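PDB 6CCA: DisA protein from Sorangium cellulosum, which is a carbon methyltransferase of a trans-acyltransferase polyketide assembly line and probably installs the gem-dimethyl group during disorazol biosynthesis. Local coordinates for residues Gln282-Glu287 with Gln293-Glu298; Glu254-Asp259 with Ala297-Val302. All coordinates share one frame; numbering follows the deposited sequence.

Contact 1: Gln282-Glu287 with Gln293-Glu298; sequences QPLDLE and QGFSAE
Gln282 brings its amide over one face of the Phe295 ring, and the two side chains approach from opposite directions. Its CB and CG pass the CZ corner of the ring. CB is 3.9 Å from Phe295 CZ. The next atom, CG, comes closer, 3.5 Å from the same CZ. CD keeps that spacing, and NE2 sits 3.5 Å above the ring plane, offset toward the rim. The amide plane is tilted 30° from the ring plane. CG lies anti to the backbone N (chi1 -170°) and the chain runs on extended, which carries the amide over the ring face, within bonding distance of the backbone at Gln293 and Gly294. There NE2 donates to Gln293 O at 3.2 Å, almost in its own amide plane, and makes a weak bond to Gly294 O.

Leu284 covers the opposite face of Phe295, with CD2 4.2 Å from the ring centroid, nearly on the normal: a CH-pi contact. The ring is thus sandwiched, and Pro283 O meets its edge in the ring plane.

The Gln293 amide bonds to the backbone of Asp285. Its OE1 accepts from Asp285 N on a lone pair at 2.8 Å, and its NE2 donates to Asp285 O at 2.8 Å. Two bonds to one residue hold this amide flat and fix its rotation. NE2 has a second acceptor in Asp289 O, in the loop between the two segments.

The whole loop links strand 279-281 to strand 300-306. Leu286 and Phe295 rest on helix 315-325, Pro283 on helix 262-272, and Gln282 and Phe295 reach Phe256 of strand 253-257.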
ATOM      1  N   GLN A 282     -12.542 -13.636 -10.479  1.00 20.01           N
ATOM      2  CA  GLN A 282     -13.791 -12.867 -10.668  1.00 21.58           C
ATOM      3  C   GLN A 282     -13.523 -11.405 -10.372  1.00 21.66           C
ATOM      4  O   GLN A 282     -12.951 -11.075  -9.314  1.00 21.06           O
ATOM      5  CB  GLN A 282     -14.842 -13.397  -9.663  1.00 22.68           C
ATOM      6  CG  GLN A 282     -16.277 -12.907  -9.834  1.00 26.89           C
ATOM      7  CD  GLN A 282     -17.318 -13.785  -9.071  1.00 29.61           C
ATOM      8  OE1 GLN A 282     -17.074 -14.944  -8.753  1.00 33.04           O
ATOM      9  NE2 GLN A 282     -18.478 -13.212  -8.806  1.00 31.70           N
ATOM     10  N   PRO A 283     -13.972 -10.502 -11.246  1.00 21.45           N
ATOM     11  CA  PRO A 283     -13.808  -9.091 -10.987  1.00 20.68           C
ATOM     12  C   PRO A 283     -14.616  -8.623  -9.736  1.00 20.04           C
ATOM     13  O   PRO A 283     -15.662  -9.155  -9.459  1.00 22.59           O
ATOM     14  CB  PRO A 283     -14.314  -8.409 -12.248  1.00 22.54           C
ATOM     15  CG  PRO A 283     -14.472  -9.452 -13.247  1.00 25.52           C
ATOM     16  CD  PRO A 283     -14.513 -10.802 -12.607  1.00 23.48           C
ATOM     17  N   LEU A 284     -14.132  -7.621  -9.083  1.00 19.22           N
ATOM     18  CA  LEU A 284     -14.831  -7.009  -7.936  1.00 21.10           C
ATOM     19  C   LEU A 284     -14.376  -5.627  -7.682  1.00 19.62           C
ATOM     20  O   LEU A 284     -13.171  -5.337  -7.519  1.00 20.64           O
ATOM     21  CB  LEU A 284     -14.569  -7.773  -6.653  1.00 20.93           C
ATOM     22  CG  LEU A 284     -15.223  -7.233  -5.369  1.00 22.32           C
ATOM     23  CD1 LEU A 284     -16.737  -7.082  -5.424  1.00 23.53           C
ATOM     24  CD2 LEU A 284     -14.906  -8.272  -4.290  1.00 24.86           C
ATOM     25  N   ASP A 285     -15.373  -4.740  -7.594  1.00 21.13           N
ATOM     26  CA  ASP A 285     -15.189  -3.351  -7.310  1.00 24.07           C
ATOM     27  C   ASP A 285     -15.921  -3.134  -5.999  1.00 26.70           C
ATOM     28  O   ASP A 285     -17.137  -3.293  -5.971  1.00 26.61           O
ATOM     29  CB  ASP A 285     -15.859  -2.501  -8.372  1.00 27.06           C
ATOM     30  CG  ASP A 285     -15.635  -0.994  -8.135  1.00 32.32           C
ATOM     31  OD1 ASP A 285     -15.196  -0.616  -7.056  1.00 33.72           O
ATOM     32  OD2 ASP A 285     -15.864  -0.198  -9.042  1.00 30.89           O
ATOM     33  N   LEU A 286     -15.197  -2.867  -4.902  1.00 28.20           N
ATOM     34  CA  LEU A 286     -15.852  -2.893  -3.574  1.00 33.92           C
ATOM     35  C   LEU A 286     -16.758  -1.671  -3.390  1.00 38.83           C
ATOM     36  O   LEU A 286     -17.721  -1.727  -2.594  1.00 39.93           O
ATOM     37  CB  LEU A 286     -14.837  -2.883  -2.426  1.00 34.00           C
ATOM     38  CG  LEU A 286     -14.157  -4.180  -2.064  1.00 31.92           C
ATOM     39  CD1 LEU A 286     -13.073  -3.869  -1.016  1.00 33.02           C
ATOM     40  CD2 LEU A 286     -15.143  -5.235  -1.559  1.00 33.08           C
ATOM     41  N   GLU A 287     -16.401  -0.606  -4.119  1.00 37.12           N
ATOM     42  CA  GLU A 287     -17.190   0.604  -4.195  1.00 42.78           C
ATOM     43  C   GLU A 287     -18.526   0.420  -4.922  1.00 40.27           C
ATOM     44  O   GLU A 287     -19.313   1.320  -4.955  1.00 39.92           O
ATOM     45  CB  GLU A 287     -16.379   1.736  -4.836  1.00 41.84           C
ATOM     46  CG  GLU A 287     -15.240   2.275  -3.914  1.00 43.39           C
ATOM     47  CD  GLU A 287     -14.549   3.516  -4.470  1.00 41.07           C
ATOM     48  OE1 GLU A 287     -13.509   3.422  -5.097  1.00 53.65           O
ATOM     49  OE2 GLU A 287     -15.037   4.633  -4.311  1.00 42.98           O
ATOM     50  N   GLN A 293     -22.467  -7.894  -8.251  1.00 30.84           N
ATOM     51  CA  GLN A 293     -21.262  -8.427  -8.908  1.00 25.80           C
ATOM     52  C   GLN A 293     -21.041  -9.930  -8.788  1.00 26.71           C
ATOM     53  O   GLN A 293     -20.056 -10.445  -9.266  1.00 25.43           O
ATOM     54  CB  GLN A 293     -20.048  -7.642  -8.481  1.00 25.39           C
ATOM     55  CG  GLN A 293     -20.135  -6.159  -8.755  1.00 24.98           C
ATOM     56  CD  GLN A 293     -19.024  -5.376  -8.180  1.00 25.89           C
ATOM     57  OE1 GLN A 293     -17.861  -5.432  -8.662  1.00 23.76           O
ATOM     58  NE2 GLN A 293     -19.344  -4.563  -7.185  1.00 25.94           N
ATOM     59  N   GLY A 294     -21.983 -10.654  -8.159  1.00 24.96           N
ATOM     60  CA  GLY A 294     -21.950 -12.070  -8.089  1.00 26.26           C
ATOM     61  C   GLY A 294     -21.308 -12.615  -6.810  1.00 24.92           C
ATOM     62  O   GLY A 294     -20.844 -13.723  -6.842  1.00 27.13           O
ATOM     63  N   PHE A 295     -21.223 -11.821  -5.748  1.00 24.51           N
ATOM     64  CA  PHE A 295     -20.639 -12.192  -4.422  1.00 27.09           C
ATOM     65  C   PHE A 295     -21.670 -12.084  -3.256  1.00 31.82           C
ATOM     66  O   PHE A 295     -22.064 -10.970  -2.840  1.00 40.50           O
ATOM     67  CB  PHE A 295     -19.537 -11.227  -4.030  1.00 24.82           C
ATOM     68  CG  PHE A 295     -18.376 -11.237  -4.961  1.00 27.00           C
ATOM     69  CD1 PHE A 295     -18.361 -10.399  -6.081  1.00 26.12           C
ATOM     70  CD2 PHE A 295     -17.324 -12.090  -4.747  1.00 24.83           C
ATOM     71  CE1 PHE A 295     -17.297 -10.434  -6.947  1.00 26.54           C
ATOM     72  CE2 PHE A 295     -16.280 -12.147  -5.632  1.00 27.71           C
ATOM     73  CZ  PHE A 295     -16.282 -11.328  -6.737  1.00 24.84           C
ATOM     74  N   SER A 296     -22.000 -13.184  -2.645  1.00 27.74           N
ATOM     75  CA  SER A 296     -23.039 -13.129  -1.622  1.00 28.29           C
ATOM     76  C   SER A 296     -22.579 -12.643  -0.228  1.00 25.16           C
ATOM     77  O   SER A 296     -21.388 -12.749   0.148  1.00 24.96           O
ATOM     78  CB  SER A 296     -23.721 -14.485  -1.557  1.00 28.11           C
ATOM     79  OG  SER A 296     -22.760 -15.479  -1.411  1.00 29.22           O
ATOM     80  N   ALA A 297     -23.526 -12.095   0.510  1.00 24.14           N
ATOM     81  CA  ALA A 297     -23.331 -11.760   1.888  1.00 25.03           C
ATOM     82  C   ALA A 297     -22.932 -12.944   2.750  1.00 21.97           C
ATOM     83  O   ALA A 297     -23.406 -14.050   2.535  1.00 19.22           O
ATOM     84  CB  ALA A 297     -24.624 -11.207   2.489  1.00 27.82           C
ATOM     85  N   GLU A 298     -22.040 -12.675   3.683  1.00 20.91           N
ATOM     86  CA  GLU A 298     -21.414 -13.638   4.573  1.00 21.14           C
ATOM     87  C   GLU A 298     -20.856 -14.908   3.943  1.00 20.57           C
ATOM     88  O   GLU A 298     -20.986 -15.957   4.470  1.00 22.95           O
ATOM     89  CB  GLU A 298     -22.281 -13.969   5.791  1.00 24.10           C
ATOM     90  CG  GLU A 298     -23.466 -14.797   5.470  1.00 25.06           C
ATOM     91  CD  GLU A 298     -23.944 -15.699   6.599  1.00 26.48           C
ATOM     92  OE1 GLU A 298     -23.212 -16.095   7.492  1.00 26.82           O
ATOM     93  OE2 GLU A 298     -25.091 -16.053   6.516  1.00 31.03           O
TER
HETATM   94  O   HOH W   1     -17.786  -9.789 -10.714  1.00 19.71           O

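Contact 2: Glu254-Asp259 with Ala297-Val302; sequences EYFYTD and AERFDV
Phe256 offers a face of its ring to the edge of Phe300. The planes stand at 86° with centroids 5.4 Å apart, a T-shaped (edge-to-face) stack. Phe300 leads with CE1, which lies 3.7 Å from Phe256 CD1, while CZ sits over the Phe256 face, toward its rim.

Arg299 reaches the same ring from another direction. The bends of its chain at chi2 and chi3 set the guanidinium beside Phe256 and Glu254. Phe256 touches one face of the guanidinium through CE1 and CZ, the latter 3.6 Å from Arg299 NH1. The two planes are 72° apart, far from a parallel stack.

Glu254 comes at the guanidinium edge. Both carboxylate oxygens converge on one nitrogen: Arg299 NH2 is 3.0 Å from Glu254 OE2 in a salt bridge, and the same distance from Glu254 OE1 in a weak hydrogen bond with an N-H...O angle of 136°. The carboxylate is tilted against the guanidinium, so this is not a two-nitrogen, coplanar pairing. OE1 is also hydrogen-bonded to Thr227 OG1, which would steady the carboxylate for Arg299.

The segments include parts of strands 253-257 and 300-306; Arg299 just precedes the latter. These two strands do not pair with each other. Strand 226-231 runs between them, parallel to both. Phe256 and Phe300 meet over this middle strand, and both touch its Leu229. This strand order and the glycine-rich turn after strand 226-231 mark the Rossmann-like fold of class I methyltransferases.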
ATOM      1  N   GLU A 254     -11.531 -22.572  -0.701  1.00 21.55           N
ATOM      2  CA  GLU A 254     -11.777 -21.822  -1.926  1.00 22.31           C
ATOM      3  C   GLU A 254     -11.145 -20.413  -1.810  1.00 22.01           C
ATOM      4  O   GLU A 254     -11.392 -19.703  -0.829  1.00 18.44           O
ATOM      5  CB  GLU A 254     -13.235 -21.626  -2.181  1.00 25.49           C
ATOM      6  CG  GLU A 254     -14.129 -22.809  -2.085  1.00 33.03           C
ATOM      7  CD  GLU A 254     -15.552 -22.322  -2.136  1.00 40.06           C
ATOM      8  OE1 GLU A 254     -16.179 -22.017  -1.046  1.00 38.40           O
ATOM      9  OE2 GLU A 254     -15.921 -22.073  -3.289  1.00 39.40           O
ATOM     10  N   TYR A 255     -10.394 -19.989  -2.820  1.00 18.36           N
ATOM     11  CA  TYR A 255      -9.769 -18.707  -2.812  1.00 16.54           C
ATOM     12  C   TYR A 255     -10.270 -17.879  -4.020  1.00 17.88           C
ATOM     13  O   TYR A 255     -10.253 -18.339  -5.154  1.00 19.24           O
ATOM     14  CB  TYR A 255      -8.282 -18.912  -2.864  1.00 16.29           C
ATOM     15  CG  TYR A 255      -7.409 -17.702  -2.672  1.00 14.72           C
ATOM     16  CD1 TYR A 255      -7.194 -16.765  -3.683  1.00 14.68           C
ATOM     17  CD2 TYR A 255      -6.721 -17.527  -1.468  1.00 15.31           C
ATOM     18  CE1 TYR A 255      -6.356 -15.658  -3.492  1.00 15.08           C
ATOM     19  CE2 TYR A 255      -5.904 -16.434  -1.240  1.00 13.69           C
ATOM     20  CZ  TYR A 255      -5.696 -15.499  -2.251  1.00 14.43           C
ATOM     21  OH  TYR A 255      -4.853 -14.420  -1.981  1.00 16.98           O
ATOM     22  N   PHE A 256     -10.809 -16.704  -3.747  1.00 15.47           N
ATOM     23  CA  PHE A 256     -11.261 -15.808  -4.776  1.00 16.09           C
ATOM     24  C   PHE A 256     -10.191 -14.747  -5.066  1.00 17.02           C
ATOM     25  O   PHE A 256      -9.885 -13.850  -4.250  1.00 18.46           O
ATOM     26  CB  PHE A 256     -12.566 -15.158  -4.374  1.00 16.13           C
ATOM     27  CG  PHE A 256     -13.775 -16.035  -4.580  1.00 17.34           C
ATOM     28  CD1 PHE A 256     -13.992 -17.147  -3.764  1.00 19.19           C
ATOM     29  CD2 PHE A 256     -14.667 -15.766  -5.606  1.00 18.86           C
ATOM     30  CE1 PHE A 256     -15.093 -17.991  -3.974  1.00 22.06           C
ATOM     31  CE2 PHE A 256     -15.802 -16.588  -5.804  1.00 20.55           C
ATOM     32  CZ  PHE A 256     -15.970 -17.717  -5.030  1.00 21.45           C
ATOM     33  N   TYR A 257      -9.609 -14.870  -6.261  1.00 16.43           N
ATOM     34  CA  TYR A 257      -8.684 -13.905  -6.839  1.00 15.21           C
ATOM     35  C   TYR A 257      -9.496 -12.820  -7.579  1.00 15.98           C
ATOM     36  O   TYR A 257     -10.142 -13.120  -8.591  1.00 16.25           O
ATOM     37  CB  TYR A 257      -7.739 -14.670  -7.786  1.00 15.54           C
ATOM     38  CG  TYR A 257      -6.646 -13.869  -8.467  1.00 14.35           C
ATOM     39  CD1 TYR A 257      -6.908 -12.835  -9.317  1.00 16.19           C
ATOM     40  CD2 TYR A 257      -5.327 -14.189  -8.270  1.00 16.93           C
ATOM     41  CE1 TYR A 257      -5.874 -12.135  -9.958  1.00 16.05           C
ATOM     42  CE2 TYR A 257      -4.325 -13.527  -8.940  1.00 15.64           C
ATOM     43  CZ  TYR A 257      -4.620 -12.511  -9.780  1.00 16.22           C
ATOM     44  OH  TYR A 257      -3.550 -11.850 -10.375  1.00 19.68           O
ATOM     45  N   THR A 258      -9.529 -11.607  -7.044  1.00 14.79           N
ATOM     46  CA  THR A 258     -10.387 -10.564  -7.569  1.00 15.65           C
ATOM     47  C   THR A 258      -9.634  -9.299  -7.728  1.00 19.04           C
ATOM     48  O   THR A 258      -8.578  -9.108  -7.089  1.00 17.00           O
ATOM     49  CB  THR A 258     -11.660 -10.280  -6.705  1.00 17.54           C
ATOM     50  OG1 THR A 258     -11.332  -9.458  -5.614  1.00 16.77           O
ATOM     51  CG2 THR A 258     -12.313 -11.530  -6.259  1.00 16.57           C
ATOM     52  N   ASP A 259     -10.110  -8.463  -8.691  1.00 18.51           N
ATOM     53  CA  ASP A 259      -9.560  -7.147  -8.934  1.00 18.35           C
ATOM     54  C   ASP A 259     -10.630  -6.340  -9.625  1.00 19.07           C
ATOM     55  O   ASP A 259     -11.542  -6.897 -10.234  1.00 19.48           O
ATOM     56  CB  ASP A 259      -8.347  -7.232  -9.878  1.00 18.45           C
ATOM     57  CG  ASP A 259      -7.545  -5.948  -9.881  1.00 19.68           C
ATOM     58  OD1 ASP A 259      -6.716  -5.799  -8.961  1.00 20.32           O
ATOM     59  OD2 ASP A 259      -7.748  -5.099 -10.800  1.00 20.23           O
ATOM     60  N   ALA A 297     -23.526 -12.095   0.510  1.00 24.14           N
ATOM     61  CA  ALA A 297     -23.331 -11.760   1.888  1.00 25.03           C
ATOM     62  C   ALA A 297     -22.932 -12.944   2.750  1.00 21.97           C
ATOM     63  O   ALA A 297     -23.406 -14.050   2.535  1.00 19.22           O
ATOM     64  CB  ALA A 297     -24.624 -11.207   2.489  1.00 27.82           C
ATOM     65  N   GLU A 298     -22.040 -12.675   3.683  1.00 20.91           N
ATOM     66  CA  GLU A 298     -21.414 -13.638   4.573  1.00 21.14           C
ATOM     67  C   GLU A 298     -20.856 -14.908   3.943  1.00 20.57           C
ATOM     68  O   GLU A 298     -20.986 -15.957   4.470  1.00 22.95           O
ATOM     69  CB  GLU A 298     -22.281 -13.969   5.791  1.00 24.10           C
ATOM     70  CG  GLU A 298     -23.466 -14.797   5.470  1.00 25.06           C
ATOM     71  CD  GLU A 298     -23.944 -15.699   6.599  1.00 26.48           C
ATOM     72  OE1 GLU A 298     -23.212 -16.095   7.492  1.00 26.82           O
ATOM     73  OE2 GLU A 298     -25.091 -16.053   6.516  1.00 31.03           O
ATOM     74  N   ARG A 299     -20.184 -14.740   2.829  1.00 21.40           N
ATOM     75  CA  ARG A 299     -19.620 -15.843   2.130  1.00 23.27           C
ATOM     76  C   ARG A 299     -18.197 -16.172   2.519  1.00 19.63           C
ATOM     77  O   ARG A 299     -17.750 -17.238   2.314  1.00 19.83           O
ATOM     78  CB  ARG A 299     -19.640 -15.583   0.645  1.00 29.48           C
ATOM     79  CG  ARG A 299     -20.112 -16.834  -0.048  1.00 39.12           C
ATOM     80  CD  ARG A 299     -19.522 -17.080  -1.393  1.00 44.89           C
ATOM     81  NE  ARG A 299     -18.889 -18.368  -1.448  1.00 46.22           N
ATOM     82  CZ  ARG A 299     -18.743 -19.044  -2.546  1.00 47.77           C
ATOM     83  NH1 ARG A 299     -19.227 -18.558  -3.671  1.00 52.05           N
ATOM     84  NH2 ARG A 299     -18.105 -20.178  -2.516  1.00 45.73           N
ATOM     85  N   PHE A 300     -17.510 -15.187   3.052  1.00 16.44           N
ATOM     86  CA  PHE A 300     -16.087 -15.248   3.221  1.00 16.74           C
ATOM     87  C   PHE A 300     -15.638 -15.334   4.647  1.00 15.62           C
ATOM     88  O   PHE A 300     -16.083 -14.595   5.442  1.00 15.26           O
ATOM     89  CB  PHE A 300     -15.454 -14.031   2.550  1.00 17.72           C
ATOM     90  CG  PHE A 300     -15.616 -14.045   1.079  1.00 19.70           C
ATOM     91  CD1 PHE A 300     -14.901 -14.911   0.317  1.00 21.60           C
ATOM     92  CD2 PHE A 300     -16.568 -13.292   0.484  1.00 25.81           C
ATOM     93  CE1 PHE A 300     -15.084 -14.988  -1.019  1.00 22.29           C
ATOM     94  CE2 PHE A 300     -16.750 -13.352  -0.871  1.00 28.52           C
ATOM     95  CZ  PHE A 300     -16.003 -14.208  -1.608  1.00 22.24           C
ATOM     96  N   ASP A 301     -14.705 -16.243   4.900  1.00 15.28           N
ATOM     97  CA  ASP A 301     -14.118 -16.370   6.220  1.00 14.74           C
ATOM     98  C   ASP A 301     -13.067 -15.292   6.424  1.00 15.38           C
ATOM     99  O   ASP A 301     -12.816 -14.862   7.551  1.00 16.50           O
ATOM    100  CB  ASP A 301     -13.489 -17.725   6.325  1.00 16.24           C
ATOM    101  CG  ASP A 301     -14.547 -18.842   6.285  1.00 19.82           C
ATOM    102  OD1 ASP A 301     -15.144 -19.111   7.362  1.00 21.80           O
ATOM    103  OD2 ASP A 301     -14.880 -19.306   5.187  1.00 18.60           O
ATOM    104  N   VAL A 302     -12.363 -14.942   5.348  1.00 14.03           N
ATOM    105  CA  VAL A 302     -11.225 -13.967   5.404  1.00 15.76           C
ATOM    106  C   VAL A 302     -11.286 -13.122   4.158  1.00 15.31           C
ATOM    107  O   VAL A 302     -11.545 -13.642   3.067  1.00 15.00           O
ATOM    108  CB  VAL A 302      -9.821 -14.672   5.438  1.00 15.93           C
ATOM    109  CG1 VAL A 302      -8.672 -13.674   5.531  1.00 16.90           C
ATOM    110  CG2 VAL A 302      -9.717 -15.660   6.563  1.00 19.26           C
TER

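Overall arrangement
Contacts 1 and 2 have centres 9 Å apart and lie inside one methyltransferase domain. Along the chain come 254-259, then 282-287, 293-298 and 297-302. The last two overlap at Ala297 and Glu298, so the loop of contact 1 leads straight into strand 300-306 of contact 2. The first segments also join: Gln282 N lies 3.1 Å from Tyr257 O and Leu284 N 2.9 Å from Asp259 O, probable hydrogen bonds that extend the pairing of strands 253-257 and 279-281. Gln282 OE1 also packs 3.6 Å from Phe256 CE2. The two contacts adjoin, and the 282-298 loop packs beside the parallel strands of the methyltransferase fold.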